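Local coordinates for Eps1p (Saccharomyces cerevisiae, PDB 4TW5), which belongs to the thioredoxin superfamily, its crystallised fragment holding two thioredoxin-like domains, each with a CXXC disulfide, at residues Lys175-Trp187 / Ile224-Ala236. Numbering follows the deposited sequence.
Sequences KNCDKCHEFQRTW and ITNHRADREPKVA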
ATOM      1  N   LYS A 175       2.391  18.367  -2.853  1.00 28.06           N
ATOM      2  CA  LYS A 175       3.192  17.963  -4.007  1.00 27.63           C
ATOM      3  C   LYS A 175       2.317  17.487  -5.186  1.00 34.20           C
ATOM      4  O   LYS A 175       1.346  16.735  -5.003  1.00 32.32           O
ATOM      5  CB  LYS A 175       4.160  16.858  -3.592  1.00 29.63           C
ATOM      6  CG  LYS A 175       5.050  17.216  -2.412  1.00 25.33           C
ATOM      7  CD  LYS A 175       5.840  18.491  -2.701  1.00 27.27           C
ATOM      8  CE  LYS A 175       6.583  18.972  -1.458  1.00 25.47           C
ATOM      9  NZ  LYS A 175       6.766  20.450  -1.581  1.00 31.93           N
ATOM     10  N   ASN A 176       2.651  17.946  -6.387  1.00 30.35           N
ATOM     11  CA  ASN A 176       1.921  17.572  -7.598  1.00 32.39           C
ATOM     12  C   ASN A 176       0.385  17.723  -7.442  1.00 34.28           C
ATOM     13  O   ASN A 176      -0.402  16.868  -7.880  1.00 36.04           O
ATOM     14  CB  ASN A 176       2.299  16.145  -8.003  1.00 33.87           C
ATOM     15  CG  ASN A 176       3.789  15.983  -8.195  1.00 28.65           C
ATOM     16  OD1 ASN A 176       4.481  16.965  -8.446  1.00 33.08           O
ATOM     17  ND2 ASN A 176       4.295  14.755  -8.074  1.00 21.62           N
ATOM     18  N   CYS A 177      -0.023  18.814  -6.804  1.00 29.74           N
ATOM     19  CA  CYS A 177      -1.428  19.124  -6.645  1.00 30.20           C
ATOM     20  C   CYS A 177      -1.653  20.611  -6.757  1.00 29.18           C
ATOM     21  O   CYS A 177      -1.706  21.306  -5.750  1.00 27.18           O
ATOM     22  CB  CYS A 177      -1.960  18.627  -5.297  1.00 35.33           C
ATOM     23  SG  CYS A 177      -3.753  18.876  -5.090  1.00 35.60           S
ATOM     24  N   ASP A 178      -1.831  21.077  -7.988  1.00 28.76           N
ATOM     25  CA  ASP A 178      -2.015  22.487  -8.276  1.00 28.85           C
ATOM     26  C   ASP A 178      -3.240  23.087  -7.592  1.00 34.94           C
ATOM     27  O   ASP A 178      -3.231  24.251  -7.206  1.00 36.58           O
ATOM     28  CB  ASP A 178      -2.139  22.704  -9.784  1.00 31.96           C
ATOM     29  CG  ASP A 178      -0.861  22.369 -10.539  1.00 48.64           C
ATOM     30  OD1 ASP A 178       0.247  22.431  -9.945  1.00 45.44           O
ATOM     31  OD2 ASP A 178      -0.982  22.015 -11.734  1.00 52.26           O
ATOM     32  N   LYS A 179      -4.291  22.288  -7.451  1.00 33.36           N
ATOM     33  CA  LYS A 179      -5.564  22.793  -6.954  1.00 31.20           C
ATOM     34  C   LYS A 179      -5.745  22.663  -5.442  1.00 27.16           C
ATOM     35  O   LYS A 179      -6.675  23.221  -4.907  1.00 28.06           O
ATOM     36  CB  LYS A 179      -6.717  22.091  -7.677  1.00 32.37           C
ATOM     37  CG  LYS A 179      -6.787  22.415  -9.167  1.00 31.63           C
ATOM     38  CD  LYS A 179      -7.520  21.293  -9.912  1.00 39.60           C
ATOM     39  CE  LYS A 179      -7.533  21.506 -11.410  1.00 33.03           C
ATOM     40  NZ  LYS A 179      -7.957  20.234 -12.097  1.00 43.48           N
ATOM     41  N   CYS A 180      -4.857  21.938  -4.764  1.00 29.40           N
ATOM     42  CA  CYS A 180      -5.023  21.650  -3.346  1.00 27.00           C
ATOM     43  C   CYS A 180      -5.205  22.897  -2.451  1.00 26.42           C
ATOM     44  O   CYS A 180      -6.036  22.903  -1.532  1.00 26.27           O
ATOM     45  CB  CYS A 180      -3.842  20.849  -2.828  1.00 24.62           C
ATOM     46  SG  CYS A 180      -3.873  19.075  -3.072  1.00 35.35           S
ATOM     47  N   HIS A 181      -4.409  23.932  -2.700  1.00 32.27           N
ATOM     48  CA  HIS A 181      -4.473  25.160  -1.913  0.55 26.06           C
ATOM     49  C   HIS A 181      -5.772  25.919  -2.146  1.00 24.01           C
ATOM     50  O   HIS A 181      -6.398  26.397  -1.208  1.00 29.15           O
ATOM     51  CB  HIS A 181      -3.286  26.057  -2.240  0.55 24.78           C
ATOM     52  CG  HIS A 181      -3.300  27.362  -1.507  0.55 27.54           C
ATOM     53  ND1 HIS A 181      -2.768  27.510  -0.244  0.55 27.10           N
ATOM     54  CD2 HIS A 181      -3.799  28.573  -1.853  0.55 25.58           C
ATOM     55  CE1 HIS A 181      -2.927  28.760   0.150  0.55 30.11           C
ATOM     56  NE2 HIS A 181      -3.551  29.424  -0.807  0.55 31.87           N
ATOM     57  N   GLU A 182      -6.171  26.048  -3.406  1.00 23.64           N
ATOM     58  CA  GLU A 182      -7.460  26.645  -3.735  1.00 26.59           C
ATOM     59  C   GLU A 182      -8.576  25.876  -3.009  1.00 29.17           C
ATOM     60  O   GLU A 182      -9.531  26.455  -2.483  1.00 26.61           O
ATOM     61  CB  GLU A 182      -7.720  26.619  -5.242  1.00 31.23           C
ATOM     62  CG  GLU A 182      -8.950  27.428  -5.707  1.00 31.30           C
ATOM     63  CD  GLU A 182      -9.216  27.314  -7.214  1.00 39.47           C
ATOM     64  OE1 GLU A 182      -9.029  26.217  -7.780  1.00 42.07           O
ATOM     65  OE2 GLU A 182      -9.597  28.323  -7.849  1.00 47.12           O
ATOM     66  N   PHE A 183      -8.469  24.553  -3.012  1.00 28.01           N
ATOM     67  CA  PHE A 183      -9.551  23.755  -2.468  1.00 26.30           C
ATOM     68  C   PHE A 183      -9.594  23.810  -0.944  1.00 28.29           C
ATOM     69  O   PHE A 183     -10.626  23.480  -0.366  1.00 26.43           O
ATOM     70  CB  PHE A 183      -9.457  22.298  -2.943  1.00 25.93           C
ATOM     71  CG  PHE A 183     -10.756  21.529  -2.793  1.00 23.67           C
ATOM     72  CD1 PHE A 183     -11.846  21.833  -3.585  1.00 23.72           C
ATOM     73  CD2 PHE A 183     -10.894  20.537  -1.832  1.00 24.01           C
ATOM     74  CE1 PHE A 183     -13.037  21.150  -3.439  1.00 28.29           C
ATOM     75  CE2 PHE A 183     -12.100  19.844  -1.681  1.00 21.22           C
ATOM     76  CZ  PHE A 183     -13.164  20.151  -2.488  1.00 23.11           C
ATOM     77  N   GLN A 184      -8.510  24.225  -0.277  1.00 25.85           N
ATOM     78  CA  GLN A 184      -8.622  24.363   1.181  1.00 27.74           C
ATOM     79  C   GLN A 184      -9.603  25.467   1.555  1.00 29.31           C
ATOM     80  O   GLN A 184     -10.323  25.366   2.548  1.00 30.47           O
ATOM     81  CB  GLN A 184      -7.292  24.625   1.843  1.00 23.24           C
ATOM     82  CG  GLN A 184      -6.469  23.385   2.096  1.00 24.56           C
ATOM     83  CD  GLN A 184      -5.166  23.732   2.808  1.00 30.13           C
ATOM     84  OE1 GLN A 184      -4.276  24.360   2.228  1.00 29.99           O
ATOM     85  NE2 GLN A 184      -5.044  23.310   4.061  1.00 24.30           N
ATOM     86  N   ARG A 185      -9.625  26.522   0.758  1.00 27.00           N
ATOM     87  CA  ARG A 185     -10.556  27.604   0.984  1.00 23.87           C
ATOM     88  C   ARG A 185     -11.961  27.086   0.739  1.00 28.76           C
ATOM     89  O   ARG A 185     -12.870  27.299   1.543  1.00 28.04           O
ATOM     90  CB  ARG A 185     -10.261  28.783   0.054  1.00 21.51           C
ATOM     91  CG  ARG A 185     -11.194  29.941   0.281  1.00 26.46           C
ATOM     92  CD  ARG A 185     -10.742  31.162  -0.426  1.00 23.76           C
ATOM     93  NE  ARG A 185     -10.899  32.301   0.469  1.00 40.16           N
ATOM     94  CZ  ARG A 185     -11.849  33.218   0.377  1.00 28.85           C
ATOM     95  NH1 ARG A 185     -12.734  33.177  -0.608  1.00 40.47           N
ATOM     96  NH2 ARG A 185     -11.878  34.196   1.251  1.00 36.78           N
ATOM     97  N   THR A 186     -12.120  26.419  -0.401  1.00 21.26           N
ATOM     98  CA  THR A 186     -13.378  25.835  -0.802  1.00 25.52           C
ATOM     99  C   THR A 186     -13.879  24.835   0.233  1.00 23.72           C
ATOM    100  O   THR A 186     -15.056  24.868   0.596  1.00 27.79           O
ATOM    101  CB  THR A 186     -13.251  25.182  -2.167  1.00 26.18           C
ATOM    102  OG1 THR A 186     -12.819  26.173  -3.098  1.00 26.35           O
ATOM    103  CG2 THR A 186     -14.569  24.665  -2.637  1.00 24.69           C
ATOM    104  N   TRP A 187     -12.996  23.974   0.735  1.00 22.96           N
ATOM    105  CA  TRP A 187     -13.412  22.965   1.696  1.00 18.26           C
ATOM    106  C   TRP A 187     -13.876  23.555   3.031  1.00 25.20           C
ATOM    107  O   TRP A 187     -14.848  23.082   3.633  1.00 22.68           O
ATOM    108  CB  TRP A 187     -12.304  21.958   1.928  1.00 17.69           C
ATOM    109  CG  TRP A 187     -12.779  20.835   2.748  1.00 19.96           C
ATOM    110  CD1 TRP A 187     -12.395  20.532   4.017  1.00 20.87           C
ATOM    111  CD2 TRP A 187     -13.792  19.881   2.388  1.00 16.29           C
ATOM    112  NE1 TRP A 187     -13.078  19.434   4.462  1.00 25.23           N
ATOM    113  CE2 TRP A 187     -13.969  19.029   3.500  1.00 17.57           C
ATOM    114  CE3 TRP A 187     -14.581  19.683   1.243  1.00 18.48           C
ATOM    115  CZ2 TRP A 187     -14.891  17.963   3.508  1.00 16.65           C
ATOM    116  CZ3 TRP A 187     -15.520  18.601   1.242  1.00 19.40           C
ATOM    117  CH2 TRP A 187     -15.642  17.753   2.372  1.00 17.36           C
ATOM    118  N   ILE A 224       3.542   9.937  -4.450  1.00 36.49           N
ATOM    119  CA  ILE A 224       4.161  10.655  -5.575  1.00 35.66           C
ATOM    120  C   ILE A 224       4.442   9.686  -6.740  1.00 33.28           C
ATOM    121  O   ILE A 224       4.974   8.612  -6.506  1.00 36.14           O
ATOM    122  CB  ILE A 224       5.534  11.297  -5.164  1.00 38.81           C
ATOM    123  CG1 ILE A 224       5.400  12.367  -4.081  1.00 37.48           C
ATOM    124  CG2 ILE A 224       6.243  11.873  -6.381  1.00 35.85           C
ATOM    125  CD1 ILE A 224       4.674  13.601  -4.551  1.00 36.90           C
ATOM    126  N   THR A 225       4.036  10.014  -7.965  1.00 36.83           N
ATOM    127  CA  THR A 225       4.517   9.281  -9.156  1.00 39.98           C
ATOM    128  C   THR A 225       4.787  10.301 -10.265  1.00 44.92           C
ATOM    129  O   THR A 225       4.049  11.277 -10.379  1.00 49.28           O
ATOM    130  CB  THR A 225       3.506   8.217  -9.686  1.00 44.65           C
ATOM    131  OG1 THR A 225       2.293   8.847 -10.111  1.00 43.32           O
ATOM    132  CG2 THR A 225       3.200   7.146  -8.644  1.00 39.94           C
ATOM    133  N   ASN A 226       5.782  10.085 -11.123  1.00 41.09           N
ATOM    134  CA  ASN A 226       6.035  11.099 -12.153  1.00 45.94           C
ATOM    135  C   ASN A 226       5.287  10.870 -13.495  1.00 45.10           C
ATOM    136  O   ASN A 226       5.476  11.618 -14.464  1.00 44.28           O
ATOM    137  CB  ASN A 226       7.547  11.271 -12.382  1.00 52.34           C
ATOM    138  CG  ASN A 226       8.309  11.594 -11.080  1.00 57.83           C
ATOM    139  OD1 ASN A 226       9.174  10.828 -10.637  1.00 68.43           O
ATOM    140  ND2 ASN A 226       7.984  12.737 -10.468  1.00 43.09           N
ATOM    141  N   HIS A 227       4.445   9.841 -13.549  1.00 45.10           N
ATOM    142  CA  HIS A 227       3.529   9.651 -14.681  1.00 43.67           C
ATOM    143  C   HIS A 227       2.308  10.555 -14.585  1.00 38.20           C
ATOM    144  O   HIS A 227       1.883  11.116 -15.586  1.00 36.85           O
ATOM    145  CB  HIS A 227       3.151   8.185 -14.820  1.00 46.69           C
ATOM    146  CG  HIS A 227       4.344   7.314 -15.034  1.00 50.94           C
ATOM    147  ND1 HIS A 227       4.818   6.442 -14.075  1.00 50.20           N
ATOM    148  CD2 HIS A 227       5.213   7.244 -16.071  1.00 40.45           C
ATOM    149  CE1 HIS A 227       5.898   5.835 -14.536  1.00 42.60           C
ATOM    150  NE2 HIS A 227       6.163   6.310 -15.740  1.00 40.54           N
ATOM    151  N   ARG A 228       1.732  10.720 -13.400  1.00 41.26           N
ATOM    152  CA  ARG A 228       0.665  11.713 -13.305  1.00 39.74           C
ATOM    153  C   ARG A 228       1.269  13.023 -12.859  1.00 39.07           C
ATOM    154  O   ARG A 228       1.849  13.120 -11.771  1.00 38.27           O
ATOM    155  CB  ARG A 228      -0.448  11.298 -12.344  1.00 39.45           C
ATOM    156  CG  ARG A 228      -1.274  10.131 -12.823  1.00 32.64           C
ATOM    157  CD  ARG A 228      -2.405   9.876 -11.852  1.00 42.10           C
ATOM    158  NE  ARG A 228      -3.242   8.771 -12.298  1.00 37.34           N
ATOM    159  CZ  ARG A 228      -4.141   8.867 -13.264  1.00 29.81           C
ATOM    160  NH1 ARG A 228      -4.314  10.014 -13.910  1.00 31.12           N
ATOM    161  NH2 ARG A 228      -4.844   7.807 -13.592  1.00 31.59           N
ATOM    162  N   ALA A 229       1.097  14.028 -13.711  1.00 35.89           N
ATOM    163  CA  ALA A 229       1.599  15.377 -13.483  1.00 41.86           C
ATOM    164  C   ALA A 229       0.962  16.003 -12.253  1.00 48.41           C
ATOM    165  O   ALA A 229       1.616  16.677 -11.447  1.00 48.48           O
ATOM    166  CB  ALA A 229       1.336  16.254 -14.717  1.00 36.01           C
ATOM    167  N   ASP A 230      -0.328  15.747 -12.116  1.00 43.38           N
ATOM    168  CA  ASP A 230      -1.163  16.492 -11.213  1.00 37.28           C
ATOM    169  C   ASP A 230      -2.257  15.608 -10.635  1.00 44.13           C
ATOM    170  O   ASP A 230      -2.763  14.698 -11.297  1.00 45.24           O
ATOM    171  CB  ASP A 230      -1.757  17.680 -11.964  1.00 37.09           C
ATOM    172  CG  ASP A 230      -2.472  18.653 -11.055  1.00 42.98           C
ATOM    173  OD1 ASP A 230      -1.821  19.275 -10.190  1.00 42.67           O
ATOM    174  OD2 ASP A 230      -3.698  18.801 -11.226  1.00 46.28           O
ATOM    175  N   ARG A 231      -2.593  15.887  -9.383  1.00 39.83           N
ATOM    176  CA  ARG A 231      -3.638  15.198  -8.654  1.00 30.85           C
ATOM    177  C   ARG A 231      -4.562  16.249  -8.057  1.00 35.07           C
ATOM    178  O   ARG A 231      -4.163  17.406  -7.856  1.00 33.07           O
ATOM    179  CB  ARG A 231      -3.041  14.325  -7.554  1.00 36.94           C
ATOM    180  CG  ARG A 231      -1.693  13.760  -7.929  1.00 39.18           C
ATOM    181  CD  ARG A 231      -1.062  13.038  -6.782  1.00 35.92           C
ATOM    182  NE  ARG A 231      -0.325  13.922  -5.892  1.00 28.97           N
ATOM    183  CZ  ARG A 231       0.307  13.481  -4.820  1.00 25.52           C
ATOM    184  NH1 ARG A 231       0.273  12.188  -4.530  1.00 29.76           N
ATOM    185  NH2 ARG A 231       0.968  14.314  -4.046  1.00 32.56           N
ATOM    186  N   GLU A 232      -5.768  15.820  -7.707  1.00 31.13           N
ATOM    187  CA  GLU A 232      -6.773  16.686  -7.105  1.00 31.05           C
ATOM    188  C   GLU A 232      -7.307  16.056  -5.849  1.00 30.45           C
ATOM    189  O   GLU A 232      -7.362  14.836  -5.751  1.00 25.91           O
ATOM    190  CB  GLU A 232      -7.971  16.881  -8.029  1.00 30.26           C
ATOM    191  CG  GLU A 232      -7.833  17.796  -9.196  1.00 38.10           C
ATOM    192  CD  GLU A 232      -9.121  17.813  -9.985  1.00 38.83           C
ATOM    193  OE1 GLU A 232      -9.982  16.956  -9.670  1.00 36.08           O
ATOM    194  OE2 GLU A 232      -9.282  18.672 -10.892  1.00 42.77           O
ATOM    195  N   PRO A 233      -7.766  16.886  -4.903  1.00 29.43           N
ATOM    196  CA  PRO A 233      -8.414  16.310  -3.721  1.00 25.20           C
ATOM    197  C   PRO A 233      -9.734  15.662  -4.140  1.00 23.64           C
ATOM    198  O   PRO A 233     -10.334  16.060  -5.152  1.00 24.67           O
ATOM    199  CB  PRO A 233      -8.618  17.519  -2.800  1.00 23.68           C
ATOM    200  CG  PRO A 233      -7.697  18.596  -3.382  1.00 29.80           C
ATOM    201  CD  PRO A 233      -7.672  18.350  -4.835  1.00 23.40           C
ATOM    202  N   LYS A 234     -10.147  14.613  -3.447  1.00 24.76           N
ATOM    203  CA  LYS A 234     -11.418  13.982  -3.799  1.00 23.88           C
ATOM    204  C   LYS A 234     -12.437  14.185  -2.694  1.00 21.48           C
ATOM    205  O   LYS A 234     -12.068  14.378  -1.544  1.00 21.59           O
ATOM    206  CB  LYS A 234     -11.224  12.495  -4.077  1.00 24.60           C
ATOM    207  CG  LYS A 234     -10.243  12.246  -5.206  1.00 27.63           C
ATOM    208  CD  LYS A 234     -10.787  12.710  -6.534  1.00 29.63           C
ATOM    209  CE  LYS A 234      -9.880  12.178  -7.646  1.00 46.03           C
ATOM    210  NZ  LYS A 234     -10.415  12.435  -9.015  1.00 53.39           N
ATOM    211  N   VAL A 235     -13.716  14.138  -3.063  1.00 22.19           N
ATOM    212  CA  VAL A 235     -14.833  14.298  -2.155  1.00 17.35           C
ATOM    213  C   VAL A 235     -15.848  13.171  -2.349  1.00 26.62           C
ATOM    214  O   VAL A 235     -16.191  12.849  -3.489  1.00 24.62           O
ATOM    215  CB  VAL A 235     -15.540  15.668  -2.366  1.00 20.34           C
ATOM    216  CG1 VAL A 235     -16.826  15.784  -1.517  1.00 17.80           C
ATOM    217  CG2 VAL A 235     -14.598  16.817  -2.069  1.00 20.03           C
ATOM    218  N   ALA A 236     -16.333  12.600  -1.241  1.00 23.28           N
ATOM    219  CA  ALA A 236     -17.371  11.561  -1.257  1.00 20.42           C
ATOM    220  C   ALA A 236     -18.407  11.744  -0.124  1.00 22.02           C
ATOM    221  O   ALA A 236     -18.078  12.199   0.966  1.00 19.64           O
ATOM    222  CB  ALA A 236     -16.736  10.200  -1.146  1.00 17.41           C
TER
HETATM  223  O   HOH W   1       2.196  12.319  -9.027  1.00 30.50           O
HETATM  224  O   HOH W   2      -4.882  19.702  -8.721  1.00 39.31           O
HETATM  225  O   HOH W   3      -6.122  17.324 -12.140  1.00 46.22           O
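The CXXC motif of a thioredoxin-like domain, C177-D178-K179-C180, forms a type I turn leading into helix 180-196 and packs against P233. This proline sits just before strand 234-238, where thioredoxins carry a cis-proline; here its peptide is trans, with the CA atoms of E232 and P233 3.8 Å apart. The motif is in its oxidised form, with the C177 and C180 sulfurs joined in a disulfide. C180 SG lies 3.9 Å from P233 CG, the compact apolar ring suiting a buried sulfur. C177 SG also touches P233 CD, but is closer, 3.2 Å, to the carbonyl R231 O. Further along the helix F183, which meets Y261 edge-to-face, lays CD2 3.9 Å from P233 CB, and its CZ reaches V235 CG2. W187 CZ3 meets the same methyl, while its NE1 hydrogen-bonds to S135 OG.

On the N-terminal side of the disulfide, backbone carbonyls are held by R231. Its N donates to N176 O at 2.8 Å, fixing the loop preceding the proline against the one preceding the motif; N176 ND2 packs on I224 CD1. A bend at chi3 (-85°) folds the R231 guanidinium back so that its edge meets K175 O; NH2 binds that oxygen at 2.6 Å, approaching from above the carbonyl plane. Arginine suits this buried place because its long arm carries several donors, and NH1 bonds weakly to D220 O. At the motif's outer side K179 forms a salt bridge with E232, though the modelled separation is too short to be trusted, and its ammonium also makes a cation-pi contact with Y254.

The short side chain of D230 offers the turn two acceptor oxygens. Through a water its OD2 is linked to K179 N and R231 O. OD1 lies 3.3 Å from D178 OD2, a like-charged acceptor, yet presents its syn lone pair to D178 N, 2.8 Å away in an almost straight bond (178°).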